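Local atomic coordinates of ABC-type amino acid transport system, periplasmic component (Caldanaerobacter subterraneus subsp. tengcongensis MB4, PDB entry 4YMX), a protein that probably captures amino acids outside the membrane for an ABC transporter, and holds arginine in the cleft between its two lobes. Residues V100-E112 with E219-L233. Numbering follows the deposited sequence.
Sequences VDMVIAGMTPTAE and ENGSAVAVAKGNKSL. With ARG (arginine), chain C.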
loop_
_atom_site.group_PDB
_atom_site.type_symbol
_atom_site.label_atom_id
_atom_site.label_comp_id
_atom_site.label_asym_id
_atom_site.label_seq_id
_atom_site.Cartn_x
_atom_site.Cartn_y
_atom_site.Cartn_z
ATOM N N VAL A 100 -12.557 12.419 2.966
ATOM C CA VAL A 100 -11.186 12.622 3.443
ATOM C C VAL A 100 -10.570 13.708 2.568
ATOM O O VAL A 100 -11.058 13.962 1.460
ATOM C CB VAL A 100 -10.305 11.335 3.380
ATOM C CG1 VAL A 100 -10.902 10.213 4.207
ATOM C CG2 VAL A 100 -10.094 10.891 1.946
ATOM N N ASP A 101 -9.513 14.350 3.061
ATOM C CA ASP A 101 -8.821 15.400 2.315
ATOM C C ASP A 101 -7.646 14.875 1.492
ATOM O O ASP A 101 -7.276 15.456 0.474
ATOM C CB ASP A 101 -8.297 16.472 3.272
ATOM C CG ASP A 101 -9.388 17.092 4.112
ATOM O OD1 ASP A 101 -10.433 17.465 3.542
ATOM O OD2 ASP A 101 -9.199 17.205 5.340
ATOM N N MET A 102 -7.042 13.785 1.951
ATOM C CA MET A 102 -5.933 13.178 1.244
ATOM C C MET A 102 -5.898 11.699 1.565
ATOM O O MET A 102 -6.449 11.259 2.581
ATOM C CB MET A 102 -4.591 13.838 1.601
ATOM C CG MET A 102 -4.149 13.626 3.041
ATOM S SD MET A 102 -2.579 14.445 3.358
ATOM C CE MET A 102 -2.412 14.194 5.123
ATOM N N VAL A 103 -5.265 10.943 0.677
ATOM C CA VAL A 103 -5.057 9.523 0.893
ATOM C C VAL A 103 -3.566 9.239 0.834
ATOM O O VAL A 103 -2.879 9.637 -0.110
ATOM C CB VAL A 103 -5.791 8.666 -0.161
ATOM C CG1 VAL A 103 -5.289 7.223 -0.136
ATOM C CG2 VAL A 103 -7.303 8.731 0.048
ATOM N N ILE A 104 -3.059 8.574 1.867
ATOM C CA ILE A 104 -1.701 8.057 1.848
ATOM C C ILE A 104 -1.826 6.592 2.234
ATOM O O ILE A 104 -2.210 6.274 3.354
ATOM C CB ILE A 104 -0.767 8.804 2.816
ATOM C CG1 ILE A 104 -1.031 10.316 2.770
ATOM C CG2 ILE A 104 0.675 8.516 2.443
ATOM C CD1 ILE A 104 0.011 11.149 3.528
ATOM N N ALA A 105 -1.548 5.701 1.287
ATOM C CA ALA A 105 -1.793 4.277 1.497
ATOM C C ALA A 105 -0.954 3.414 0.563
ATOM O O ALA A 105 -1.457 2.471 -0.060
ATOM C CB ALA A 105 -3.284 3.968 1.300
ATOM N N GLY A 106 0.326 3.750 0.438
ATOM C CA GLY A 106 1.197 3.070 -0.504
ATOM C C GLY A 106 0.573 3.023 -1.889
ATOM O O GLY A 106 0.647 2.009 -2.599
ATOM N N MET A 107 -0.066 4.127 -2.273
ATOM C CA MET A 107 -0.931 4.140 -3.441
ATOM C C MET A 107 -0.200 4.571 -4.702
ATOM O O MET A 107 0.425 5.635 -4.752
ATOM C CB MET A 107 -2.136 5.042 -3.197
ATOM C CG MET A 107 -3.051 5.108 -4.407
ATOM S SD MET A 107 -4.542 6.088 -4.171
ATOM C CE MET A 107 -5.503 4.981 -3.134
ATOM N N THR A 108 -0.297 3.739 -5.731
ATOM C CA THR A 108 0.413 3.990 -6.979
ATOM C C THR A 108 -0.325 5.012 -7.844
ATOM O O THR A 108 -1.527 4.892 -8.055
ATOM C CB THR A 108 0.613 2.684 -7.751
ATOM O OG1 THR A 108 1.358 1.771 -6.937
ATOM C CG2 THR A 108 1.370 2.929 -9.054
ATOM N N PRO A 109 0.392 6.033 -8.343
ATOM C CA PRO A 109 -0.285 7.037 -9.173
ATOM C C PRO A 109 -0.470 6.568 -10.613
ATOM O O PRO A 109 0.218 7.055 -11.514
ATOM C CB PRO A 109 0.673 8.233 -9.120
ATOM C CG PRO A 109 2.017 7.628 -8.910
ATOM C CD PRO A 109 1.771 6.432 -8.010
ATOM N N THR A 110 -1.412 5.657 -10.833
ATOM C CA THR A 110 -1.640 5.094 -12.163
ATOM C C THR A 110 -2.319 6.093 -13.086
ATOM O O THR A 110 -3.027 6.992 -12.626
ATOM C CB THR A 110 -2.507 3.818 -12.098
ATOM O OG1 THR A 110 -3.838 4.159 -11.682
ATOM C CG2 THR A 110 -1.924 2.829 -11.117
ATOM N N ALA A 111 -2.098 5.940 -14.387
ATOM C CA ALA A 111 -2.752 6.794 -15.367
ATOM C C ALA A 111 -4.271 6.753 -15.192
ATOM O O ALA A 111 -4.951 7.784 -15.281
ATOM C CB ALA A 111 -2.364 6.373 -16.778
ATOM N N GLU A 112 -4.801 5.564 -14.925
ATOM C CA GLU A 112 -6.234 5.404 -14.718
ATOM C C GLU A 112 -6.733 6.231 -13.532
ATOM O O GLU A 112 -7.729 6.954 -13.636
ATOM C CB GLU A 112 -6.578 3.928 -14.514
ATOM C CG GLU A 112 -8.041 3.657 -14.206
ATOM C CD GLU A 112 -8.961 3.902 -15.395
ATOM O OE1 GLU A 112 -10.194 3.868 -15.196
ATOM O OE2 GLU A 112 -8.467 4.112 -16.523
ATOM N N GLU A 219 2.322 -0.377 -13.194
ATOM C CA GLU A 219 2.871 0.881 -12.705
ATOM C C GLU A 219 3.323 0.710 -11.252
ATOM O O GLU A 219 2.691 -0.018 -10.476
ATOM C CB GLU A 219 1.847 2.016 -12.862
ATOM C CG GLU A 219 1.576 2.370 -14.331
ATOM C CD GLU A 219 0.212 2.982 -14.584
ATOM O OE1 GLU A 219 0.157 4.175 -14.967
ATOM O OE2 GLU A 219 -0.804 2.269 -14.435
ATOM N N ASN A 220 4.436 1.352 -10.903
ATOM C CA ASN A 220 5.041 1.189 -9.586
ATOM C C ASN A 220 5.146 2.510 -8.839
ATOM O O ASN A 220 4.909 3.584 -9.403
ATOM C CB ASN A 220 6.440 0.559 -9.691
ATOM C CG ASN A 220 6.467 -0.703 -10.548
ATOM O OD1 ASN A 220 7.070 -0.714 -11.629
ATOM N ND2 ASN A 220 5.827 -1.775 -10.069
ATOM N N GLY A 221 5.497 2.418 -7.562
ATOM C CA GLY A 221 5.728 3.598 -6.753
ATOM C C GLY A 221 4.512 4.008 -5.951
ATOM O O GLY A 221 3.390 3.587 -6.238
ATOM N N SER A 222 4.742 4.835 -4.936
ATOM C CA SER A 222 3.669 5.360 -4.096
ATOM C C SER A 222 3.670 6.887 -4.069
ATOM O O SER A 222 4.727 7.521 -4.090
ATOM C CB SER A 222 3.795 4.819 -2.679
ATOM O OG SER A 222 3.729 3.406 -2.704
ATOM N N ALA A 223 2.475 7.469 -4.049
ATOM C CA ALA A 223 2.302 8.919 -4.023
ATOM C C ALA A 223 1.086 9.268 -3.185
ATOM O O ALA A 223 0.248 8.408 -2.925
ATOM C CB ALA A 223 2.154 9.468 -5.439
ATOM N N VAL A 224 0.991 10.528 -2.768
ATOM C CA VAL A 224 -0.164 11.006 -2.014
ATOM C C VAL A 224 -1.256 11.414 -2.991
ATOM O O VAL A 224 -0.979 12.056 -4.005
ATOM C CB VAL A 224 0.204 12.212 -1.126
ATOM C CG1 VAL A 224 -1.027 12.769 -0.431
ATOM C CG2 VAL A 224 1.252 11.812 -0.101
ATOM N N ALA A 225 -2.494 11.021 -2.701
ATOM C CA ALA A 225 -3.631 11.446 -3.518
ATOM C C ALA A 225 -4.458 12.522 -2.835
ATOM O O ALA A 225 -4.679 12.499 -1.613
ATOM C CB ALA A 225 -4.524 10.267 -3.880
ATOM N N VAL A 226 -4.860 13.520 -3.624
ATOM C CA VAL A 226 -5.816 14.530 -3.179
ATOM C C VAL A 226 -6.940 14.621 -4.195
ATOM O O VAL A 226 -6.825 14.113 -5.314
ATOM C CB VAL A 226 -5.183 15.941 -2.968
ATOM C CG1 VAL A 226 -4.065 15.886 -1.927
ATOM C CG2 VAL A 226 -4.679 16.525 -4.292
ATOM N N ALA A 227 -8.031 15.277 -3.815
ATOM C CA ALA A 227 -9.160 15.425 -4.722
ATOM C C ALA A 227 -8.755 16.196 -5.975
ATOM O O ALA A 227 -7.885 17.075 -5.934
ATOM C CB ALA A 227 -10.308 16.119 -4.034
ATOM N N LYS A 228 -9.390 15.852 -7.088
ATOM C CA LYS A 228 -9.149 16.526 -8.354
ATOM C C LYS A 228 -9.318 18.036 -8.208
ATOM O O LYS A 228 -10.364 18.516 -7.772
ATOM C CB LYS A 228 -10.115 16.001 -9.412
ATOM C CG LYS A 228 -9.917 16.617 -10.783
ATOM C CD LYS A 228 -8.571 16.239 -11.378
ATOM C CE LYS A 228 -8.527 14.786 -11.822
ATOM N NZ LYS A 228 -7.524 14.600 -12.907
ATOM N N GLY A 229 -8.272 18.779 -8.555
ATOM C CA GLY A 229 -8.311 20.228 -8.502
ATOM C C GLY A 229 -7.941 20.877 -7.183
ATOM O O GLY A 229 -7.899 22.107 -7.089
ATOM N N ASN A 230 -7.667 20.075 -6.157
ATOM C CA ASN A 230 -7.242 20.641 -4.884
ATOM C C ASN A 230 -5.757 20.990 -4.936
ATOM O O ASN A 230 -4.914 20.315 -4.330
ATOM C CB ASN A 230 -7.546 19.681 -3.737
ATOM C CG ASN A 230 -7.327 20.303 -2.377
ATOM O OD1 ASN A 230 -6.813 21.419 -2.259
ATOM N ND2 ASN A 230 -7.707 19.577 -1.331
ATOM N N LYS A 231 -5.443 22.046 -5.676
ATOM C CA LYS A 231 -4.062 22.451 -5.890
ATOM C C LYS A 231 -3.411 22.971 -4.624
ATOM O O LYS A 231 -2.219 22.747 -4.408
ATOM C CB LYS A 231 -3.979 23.525 -6.985
ATOM C CG LYS A 231 -2.566 24.003 -7.252
ATOM C CD LYS A 231 -2.537 25.284 -8.063
ATOM C CE LYS A 231 -2.872 25.034 -9.510
ATOM N NZ LYS A 231 -1.953 24.040 -10.119
ATOM N N SER A 232 -4.175 23.670 -3.789
ATOM C CA SER A 232 -3.619 24.233 -2.564
ATOM C C SER A 232 -2.998 23.135 -1.710
ATOM O O SER A 232 -1.855 23.253 -1.269
ATOM C CB SER A 232 -4.693 24.973 -1.774
ATOM O OG SER A 232 -4.136 25.586 -0.629
ATOM N N LEU A 233 -3.739 22.048 -1.509
ATOM C CA LEU A 233 -3.233 20.947 -0.699
ATOM C C LEU A 233 -2.136 20.181 -1.425
ATOM O O LEU A 233 -1.127 19.811 -0.810
ATOM C CB LEU A 233 -4.364 20.000 -0.288
ATOM C CG LEU A 233 -3.899 18.821 0.580
ATOM C CD1 LEU A 233 -3.152 19.323 1.817
ATOM C CD2 LEU A 233 -5.104 17.966 0.975
HETATM N N ARG C . 0.411 -0.064 -4.454
HETATM C CA ARG C . -0.830 -0.837 -4.727
HETATM C C ARG C . -1.894 0.053 -5.341
HETATM O O ARG C . -1.728 1.269 -5.417
HETATM C CB ARG C . -1.357 -1.467 -3.437
HETATM C CG ARG C . -1.580 -0.475 -2.313
HETATM C CD ARG C . -2.356 -1.096 -1.162
HETATM N NE ARG C . -2.282 -0.264 0.030
HETATM C CZ ARG C . -2.860 -0.557 1.188
HETATM N NH1 ARG C . -3.570 -1.663 1.331
HETATM N NH2 ARG C . -2.729 0.272 2.207
HETATM O OXT ARG C . -2.939 -0.430 -5.774
HETATM O O HOH W 1 -8.672 16.742 -1.377
HETATM O O HOH W 2 0.126 6.678 -0.875
HETATM O O HOH W 3 3.179 1.177 -4.487
HETATM O O HOH W 4 2.032 -0.685 -7.995
HETATM O O HOH W 5 -3.237 2.941 -15.354
#
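V224 sets both of its methyls against I104: V224 CG2 meets I104 CD1 at 3.9 Å, and V224 CG1 lies as close to I104 CG1 as CG2 does. V103 and A225 share one face of the sheet; the A225 methyl, a small bump, touches V103 CB and the M107 sulfur, which lie to neighbouring sides of it. M107 runs extended from the backbone to SD, with CG anti to N (chi1 179°), and its SD reaches 4.2 Å from A225 CB. V103 and A225 bond to each other twice through their backbones. This is the core sheet of a type II periplasmic binding protein lobe, where strand 222-227, back from the second lobe, runs antiparallel to strand 102-103. Beyond V103 the chains part, and a water bridges A105 N and M107 N to A223 O before A223 N rejoins M107 O (2.8 Å). A223 CB then sits 3.9 Å from P109 CG. T108 OG1 donates to G221 O (2.8 Å) and accepts from the ligand's amino group, while T108 CG2 packs on E219 CB. The E219 carboxylate crosses T110, OE2 lying against T110 CB (3.3 Å) and CG2, and OE1 takes A111 N (2.9 Å) on its syn side, though 25° out of the carboxylate plane. Cut back to an alanine here, E219 would probably leave the A111 N-H without its acceptor and open a gap beside T110 CB and CG2.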